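Local coordinates for uncharacterized protein AF_0924 (Archaeoglobus fulgidus, PDB 3DT5) that is of unknown function, this chain being the mostly helical C-terminal domain of a probable membrane protein, crystallised with a bound calcium ion, at residues P29-K32 and A33-Y37; V100-E103 and E104-E107; K110-Y113 and T114-T118. All blocks are in the same frame, centred on the assembly; numbering follows the deposited sequence.

Contact 1 of 3, residues P29-K32 and A33-Y37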
loop_
_atom_site.group_PDB
_atom_site.type_symbol
_atom_site.label_atom_id
_atom_site.label_comp_id
_atom_site.label_asym_id
_atom_site.label_seq_id
_atom_site.Cartn_x
_atom_site.Cartn_y
_atom_site.Cartn_z
ATOM N N PRO A 29 4.331 -4.496 2.227
ATOM C CA PRO A 29 3.259 -4.653 3.222
ATOM C C PRO A 29 2.018 -3.823 2.946
ATOM O O PRO A 29 0.922 -4.300 3.193
ATOM C CB PRO A 29 3.900 -4.249 4.565
ATOM C CG PRO A 29 5.268 -3.841 4.261
ATOM C CD PRO A 29 5.604 -4.067 2.820
ATOM N N LEU A 30 2.162 -2.584 2.454
ATOM C CA LEU A 30 0.956 -1.755 2.269
ATOM C C LEU A 30 0.128 -2.298 1.084
ATOM O O LEU A 30 -1.137 -2.357 1.149
ATOM C CB LEU A 30 1.363 -0.293 1.963
ATOM C CG LEU A 30 0.180 0.705 1.960
ATOM C CD1 LEU A 30 -0.574 0.667 3.331
ATOM C CD2 LEU A 30 0.750 2.117 1.708
ATOM N N ILE A 31 0.828 -2.681 0.004
ATOM C CA ILE A 31 0.139 -3.339 -1.133
ATOM C C ILE A 31 -0.641 -4.601 -0.657
ATOM O O ILE A 31 -1.840 -4.774 -1.004
ATOM C CB ILE A 31 1.113 -3.640 -2.340
ATOM C CG1 ILE A 31 1.579 -2.317 -2.980
ATOM C CG2 ILE A 31 0.414 -4.518 -3.417
ATOM C CD1 ILE A 31 2.802 -2.470 -3.933
ATOM N N LYS A 32 0.028 -5.500 0.060
ATOM C CA LYS A 32 -0.640 -6.687 0.625
ATOM C C LYS A 32 -1.846 -6.364 1.508
ATOM O O LYS A 32 -2.858 -7.023 1.424
ATOM C CB LYS A 32 0.354 -7.550 1.382
ATOM C CG LYS A 32 1.254 -8.285 0.379
ATOM C CD LYS A 32 1.812 -9.573 0.901
ATOM C CE LYS A 32 3.117 -9.339 1.617
ATOM N NZ LYS A 32 4.172 -10.423 1.424
ATOM N N ALA A 33 -1.731 -5.380 2.382
ATOM C CA ALA A 33 -2.854 -4.987 3.252
ATOM C C ALA A 33 -4.113 -4.653 2.473
ATOM O O ALA A 33 -5.214 -4.820 3.001
ATOM C CB ALA A 33 -2.449 -3.749 4.155
ATOM N N PHE A 34 -3.958 -4.136 1.253
ATOM C CA PHE A 34 -5.126 -3.745 0.434
ATOM C C PHE A 34 -5.424 -4.669 -0.743
ATOM O O PHE A 34 -6.318 -4.385 -1.523
ATOM C CB PHE A 34 -4.957 -2.287 -0.032
ATOM C CG PHE A 34 -5.178 -1.309 1.096
ATOM C CD1 PHE A 34 -6.470 -0.922 1.436
ATOM C CD2 PHE A 34 -4.109 -0.858 1.868
ATOM C CE1 PHE A 34 -6.682 -0.022 2.515
ATOM C CE2 PHE A 34 -4.319 0.028 2.943
ATOM C CZ PHE A 34 -5.615 0.429 3.256
ATOM N N SER A 35 -4.691 -5.775 -0.847
ATOM C CA SER A 35 -4.876 -6.674 -1.978
ATOM C C SER A 35 -4.800 -8.179 -1.664
ATOM O O SER A 35 -5.262 -8.999 -2.456
ATOM C CB SER A 35 -3.896 -6.313 -3.100
ATOM O OG SER A 35 -2.573 -6.650 -2.755
ATOM N N SER A 36 -4.224 -8.552 -0.534
ATOM C CA SER A 36 -4.155 -9.955 -0.224
ATOM C C SER A 36 -5.191 -10.284 0.882
ATOM O O SER A 36 -5.632 -9.401 1.621
ATOM C CB SER A 36 -2.714 -10.346 0.114
ATOM O OG SER A 36 -2.535 -10.552 1.486
ATOM N N TYR A 37 -5.634 -11.525 0.961
ATOM C CA TYR A 37 -6.702 -11.874 1.919
ATOM C C TYR A 37 -6.292 -11.903 3.396
ATOM O O TYR A 37 -7.148 -11.989 4.290
ATOM C CB TYR A 37 -7.311 -13.220 1.536
ATOM C CG TYR A 37 -8.115 -13.167 0.272
ATOM C CD1 TYR A 37 -8.512 -11.951 -0.270
ATOM C CD2 TYR A 37 -8.509 -14.342 -0.375
ATOM C CE1 TYR A 37 -9.263 -11.889 -1.429
ATOM C CE2 TYR A 37 -9.269 -14.288 -1.546
ATOM C CZ TYR A 37 -9.641 -13.050 -2.051
ATOM O OH TYR A 37 -10.364 -12.967 -3.207
HETATM O O HOH W 1 -3.087 -8.590 4.024
#
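Chi1 of -171° in L30, with CG anti to its backbone N, and of -73° in F34, with CG anti to its carbonyl carbon, turns the two side chains the same way, side by side near the C-terminal end of helix 16-35. L30 CD1 comes within 3.8 Å of F34 CE2, and L30 O sits at the ring edge, in its plane. On the next position round, the small side chain of S35 turns OG back between its backbone N and carbonyl carbon (chi1 71°), where it gives its proton to I31 O at 2.7 Å. F34 N, 3.2 Å from I31 O, reaches it from the opposite face of the carbonyl plane, so two donors grip this oxygen. Serine suits position 35, being short enough to fold back on the preceding turn. K32 O also takes two donors: S36 N bonds to it at 2.8 Å, close to the carbonyl plane, and S35 N from well above that plane. A water lies within hydrogen-bonding reach of K32 O and S36 OG. I31 and L30 pack on L101 of helix 88-116, P29 and F34 meet helix 43-52 at I50 and I47, and F34 stacks on W94 while its backbone bonds to L129, close to the small sheet's strand 130-131.

Contact 2 of 3, residues V100-E103 and E104-E107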
loop_
_atom_site.group_PDB
_atom_site.type_symbol
_atom_site.label_atom_id
_atom_site.label_comp_id
_atom_site.label_asym_id
_atom_site.label_seq_id
_atom_site.Cartn_x
_atom_site.Cartn_y
_atom_site.Cartn_z
ATOM N N VAL A 100 -1.461 5.312 -7.081
ATOM C CA VAL A 100 -0.125 5.949 -6.977
ATOM C C VAL A 100 0.911 5.037 -6.297
ATOM O O VAL A 100 2.039 4.949 -6.764
ATOM C CB VAL A 100 -0.164 7.334 -6.258
ATOM C CG1 VAL A 100 1.242 7.926 -6.154
ATOM C CG2 VAL A 100 -1.052 8.303 -7.062
ATOM N N LEU A 101 0.538 4.392 -5.195
ATOM C CA LEU A 101 1.411 3.418 -4.540
ATOM C C LEU A 101 1.913 2.327 -5.514
ATOM O O LEU A 101 3.107 1.957 -5.541
ATOM C CB LEU A 101 0.615 2.761 -3.404
ATOM C CG LEU A 101 1.209 1.528 -2.666
ATOM C CD1 LEU A 101 2.366 1.970 -1.819
ATOM C CD2 LEU A 101 0.086 0.897 -1.768
ATOM N N TRP A 102 0.988 1.801 -6.321
ATOM C CA TRP A 102 1.338 0.763 -7.279
ATOM C C TRP A 102 2.322 1.329 -8.324
ATOM O O TRP A 102 3.357 0.728 -8.624
ATOM C CB TRP A 102 0.087 0.206 -7.975
ATOM C CG TRP A 102 0.487 -0.909 -8.926
ATOM C CD1 TRP A 102 0.581 -0.853 -10.318
ATOM C CD2 TRP A 102 0.940 -2.208 -8.544
ATOM N NE1 TRP A 102 1.029 -2.076 -10.795
ATOM C CE2 TRP A 102 1.250 -2.919 -9.737
ATOM C CE3 TRP A 102 1.058 -2.871 -7.310
ATOM C CZ2 TRP A 102 1.712 -4.241 -9.720
ATOM C CZ3 TRP A 102 1.525 -4.198 -7.304
ATOM C CH2 TRP A 102 1.835 -4.858 -8.500
ATOM N N GLU A 103 2.033 2.492 -8.897
ATOM C CA GLU A 103 2.988 3.090 -9.854
ATOM C C GLU A 103 4.382 3.289 -9.225
ATOM O O GLU A 103 5.426 2.974 -9.850
ATOM C CB GLU A 103 2.436 4.389 -10.447
ATOM C CG GLU A 103 1.145 4.201 -11.292
ATOM C CD GLU A 103 1.237 3.113 -12.386
ATOM O OE1 GLU A 103 0.310 2.256 -12.504
ATOM O OE2 GLU A 103 2.229 3.118 -13.149
ATOM N N GLU A 104 4.427 3.826 -8.010
ATOM C CA GLU A 104 5.745 4.007 -7.332
ATOM C C GLU A 104 6.444 2.680 -7.119
ATOM O O GLU A 104 7.632 2.569 -7.317
ATOM C CB GLU A 104 5.649 4.657 -5.949
ATOM C CG GLU A 104 5.388 6.125 -6.000
ATOM C CD GLU A 104 5.780 6.854 -4.742
ATOM O OE1 GLU A 104 5.795 8.094 -4.863
ATOM O OE2 GLU A 104 6.016 6.281 -3.625
ATOM N N PHE A 105 5.693 1.704 -6.646
ATOM C CA PHE A 105 6.219 0.365 -6.411
ATOM C C PHE A 105 6.899 -0.180 -7.661
ATOM O O PHE A 105 7.997 -0.683 -7.576
ATOM C CB PHE A 105 5.089 -0.564 -5.929
ATOM C CG PHE A 105 5.464 -2.040 -5.880
ATOM C CD1 PHE A 105 6.491 -2.496 -5.051
ATOM C CD2 PHE A 105 4.772 -2.961 -6.669
ATOM C CE1 PHE A 105 6.826 -3.881 -4.982
ATOM C CE2 PHE A 105 5.113 -4.364 -6.630
ATOM C CZ PHE A 105 6.123 -4.805 -5.763
ATOM N N LEU A 106 6.240 -0.130 -8.804
ATOM C CA LEU A 106 6.855 -0.676 -10.017
ATOM C C LEU A 106 8.130 0.085 -10.364
ATOM O O LEU A 106 9.083 -0.500 -10.881
ATOM C CB LEU A 106 5.920 -0.544 -11.205
ATOM C CG LEU A 106 4.644 -1.388 -11.163
ATOM C CD1 LEU A 106 3.746 -0.974 -12.346
ATOM C CD2 LEU A 106 4.938 -2.879 -11.124
ATOM N N GLU A 107 8.157 1.396 -10.103
ATOM C CA GLU A 107 9.379 2.154 -10.395
ATOM C C GLU A 107 10.487 1.742 -9.414
ATOM O O GLU A 107 11.630 1.561 -9.795
ATOM C CB GLU A 107 9.133 3.675 -10.331
ATOM C CG GLU A 107 10.485 4.428 -10.446
ATOM C CD GLU A 107 10.330 5.888 -10.828
ATOM O OE1 GLU A 107 11.297 6.654 -10.602
ATOM O OE2 GLU A 107 9.257 6.268 -11.356
#
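W102 spreads its indole along the next turn of the long helix 88-116, in an i to i+3 and i+4 cluster with F105 and L106 on regular alpha-helical backbone. Its CB leads to CG anti to the backbone N (chi1 -178°), which lays the ring alongside the residues that follow. At the five-membered end, CD1 meets L106 CD1 at 3.8 Å, and NE1 approaches the same methyl. L106 CG stands over the indole face, 4.1 Å from the centroid of the five-membered ring, in a CH-pi contact. CE2 and CZ2 then rest against the other methyl, L106 CD2. Along the six-membered ring CE3, CZ3 and CH2 run past F105, whose ring is inclined to the indole by 52°, with centroids 5.2 Å apart. With an alanine here, F105 and L106 would probably lose the flat surface they share, and a gap would open toward P123 and P126, which touch the indole from the loop beyond the helix. The broad, apolar indole thus suits a place between helix and loop. E104 points elsewhere: its extended chain takes the carboxylate to Y27 OH and to the backbone N of G59 and L62, pinning the helix to its neighbours. L106 N donates to W102 O at 3.0 Å, and F105 CD2 lies over the same ring face as L106 CG, 3.5 Å from W102 CZ3.

Contact 3 of 3, residues K110-Y113 and T114-T118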
loop_
_atom_site.group_PDB
_atom_site.type_symbol
_atom_site.label_atom_id
_atom_site.label_comp_id
_atom_site.label_asym_id
_atom_site.label_seq_id
_atom_site.Cartn_x
_atom_site.Cartn_y
_atom_site.Cartn_z
ATOM N N LYS A 110 11.898 -1.461 -10.584
ATOM C CA LYS A 110 12.789 -1.201 -11.769
ATOM C C LYS A 110 14.149 -0.668 -11.313
ATOM O O LYS A 110 15.193 -1.115 -11.788
ATOM C CB LYS A 110 12.185 -0.237 -12.804
ATOM C CG LYS A 110 10.845 -0.659 -13.447
ATOM C CD LYS A 110 10.397 0.275 -14.641
ATOM C CE LYS A 110 8.865 0.698 -14.587
ATOM N NZ LYS A 110 8.550 2.136 -13.967
ATOM N N GLU A 111 14.123 0.271 -10.367
ATOM C CA GLU A 111 15.346 0.836 -9.797
ATOM C C GLU A 111 16.200 -0.212 -9.064
ATOM O O GLU A 111 17.450 -0.186 -9.131
ATOM C CB GLU A 111 14.973 2.002 -8.878
ATOM C CG GLU A 111 14.331 3.133 -9.701
ATOM C CD GLU A 111 13.897 4.320 -8.852
ATOM O OE1 GLU A 111 13.409 4.107 -7.707
ATOM O OE2 GLU A 111 13.996 5.447 -9.345
ATOM N N TYR A 112 15.529 -1.119 -8.362
ATOM C CA TYR A 112 16.209 -2.204 -7.695
ATOM C C TYR A 112 16.962 -3.083 -8.709
ATOM O O TYR A 112 18.132 -3.430 -8.492
ATOM C CB TYR A 112 15.202 -3.070 -6.909
ATOM C CG TYR A 112 15.936 -4.230 -6.260
ATOM C CD1 TYR A 112 16.641 -4.038 -5.075
ATOM C CD2 TYR A 112 16.004 -5.480 -6.882
ATOM C CE1 TYR A 112 17.356 -5.065 -4.482
ATOM C CE2 TYR A 112 16.727 -6.537 -6.296
ATOM C CZ TYR A 112 17.401 -6.298 -5.093
ATOM O OH TYR A 112 18.129 -7.294 -4.478
ATOM N N TYR A 113 16.292 -3.442 -9.808
ATOM C CA TYR A 113 16.892 -4.276 -10.842
ATOM C C TYR A 113 17.955 -3.539 -11.656
ATOM O O TYR A 113 18.922 -4.143 -12.090
ATOM C CB TYR A 113 15.823 -4.846 -11.777
ATOM C CG TYR A 113 14.784 -5.723 -11.107
ATOM C CD1 TYR A 113 15.152 -6.701 -10.183
ATOM C CD2 TYR A 113 13.422 -5.589 -11.426
ATOM C CE1 TYR A 113 14.173 -7.527 -9.576
ATOM C CE2 TYR A 113 12.451 -6.386 -10.840
ATOM C CZ TYR A 113 12.822 -7.355 -9.914
ATOM O OH TYR A 113 11.846 -8.156 -9.341
ATOM N N THR A 114 17.781 -2.234 -11.856
ATOM C CA THR A 114 18.784 -1.400 -12.524
ATOM C C THR A 114 20.071 -1.445 -11.740
ATOM O O THR A 114 21.150 -1.558 -12.313
ATOM C CB THR A 114 18.310 0.062 -12.608
ATOM O OG1 THR A 114 17.134 0.102 -13.408
ATOM C CG2 THR A 114 19.382 1.004 -13.230
ATOM N N LEU A 115 19.930 -1.339 -10.419
ATOM C CA LEU A 115 21.055 -1.339 -9.504
ATOM C C LEU A 115 21.634 -2.746 -9.342
ATOM O O LEU A 115 22.854 -2.912 -9.392
ATOM C CB LEU A 115 20.649 -0.751 -8.143
ATOM C CG LEU A 115 21.740 -0.596 -7.070
ATOM C CD1 LEU A 115 22.798 0.416 -7.516
ATOM C CD2 LEU A 115 21.146 -0.188 -5.696
ATOM N N SER A 116 20.779 -3.751 -9.168
ATOM C CA SER A 116 21.229 -5.119 -8.943
ATOM C C SER A 116 21.736 -5.791 -10.218
ATOM O O SER A 116 22.491 -6.760 -10.154
ATOM C CB SER A 116 20.100 -5.949 -8.353
ATOM O OG SER A 116 19.191 -6.306 -9.368
ATOM N N GLY A 117 21.287 -5.290 -11.363
ATOM C CA GLY A 117 21.695 -5.788 -12.667
ATOM C C GLY A 117 20.997 -7.058 -13.101
ATOM O O GLY A 117 21.376 -7.652 -14.102
ATOM N N THR A 118 19.978 -7.475 -12.355
ATOM C CA THR A 118 19.263 -8.718 -12.647
ATOM C C THR A 118 18.030 -8.482 -13.531
ATOM O O THR A 118 17.749 -7.352 -13.929
ATOM C CB THR A 118 18.902 -9.511 -11.356
ATOM O OG1 THR A 118 18.098 -8.697 -10.499
ATOM C CG2 THR A 118 20.158 -9.953 -10.604
#
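T114 N and T114 OG1 both donate to K110 O, each at 2.8 Å. With OG1 beside its own backbone N (chi1 -63°), the hydroxyl proton is spent inside the helix and reaches the oxygen from above the carbonyl plane, while the N-H comes in nearer that plane. Threonine suits this exposed turn because its hydroxyl can donate to the carbonyl one turn back. The regular bonds continue with L115 N to E111 O and S116 N to Y112 O. S116 OG is paired with T118 OG1 at 2.9 Å, and either may donate; Y112 O, 3.2 Å from S116 OG, and Y113 O, 3.5 Å from it, are weak, unsettled alternatives for the serine proton. S116 CB rests over one face of the Y112 ring, whose OH bonds to E20 on helix 16-35. T118 OG1 comes up to Y113 CD1 at 3.6 Å, the two side chains crossing at about a right angle. Y113 O is taken by G117 N at 2.7 Å, although the bond is bent to 136°. G117, in the C' position just past the helix, has positive phi (79°), which glycine tolerates easily; this glycine-ended helix C-terminus closes helix 88-116.

In the fold
Contact 1 and contact 2 belong to the partly buried middle of the domain and touch each other: I31 CD1 packs on the F105 ring and the W102 indole, so helix 16-35 and helix 88-116 are joined by apolar side chains there. Contact 3 is a surface contact at the far end of helix 88-116, about 15 Å from contact 2 between centres, and does not touch contact 1. The chemistry follows the place. Contact 2, on uninterrupted helix, is mainly aromatic and aliphatic, with the E104 carboxylate bonded outward, whereas contacts 1 and 3 both lie at helix ends, where hydroxyls fold back on carbonyl oxygens; only contact 3 has a glycine with positive phi at the helix end.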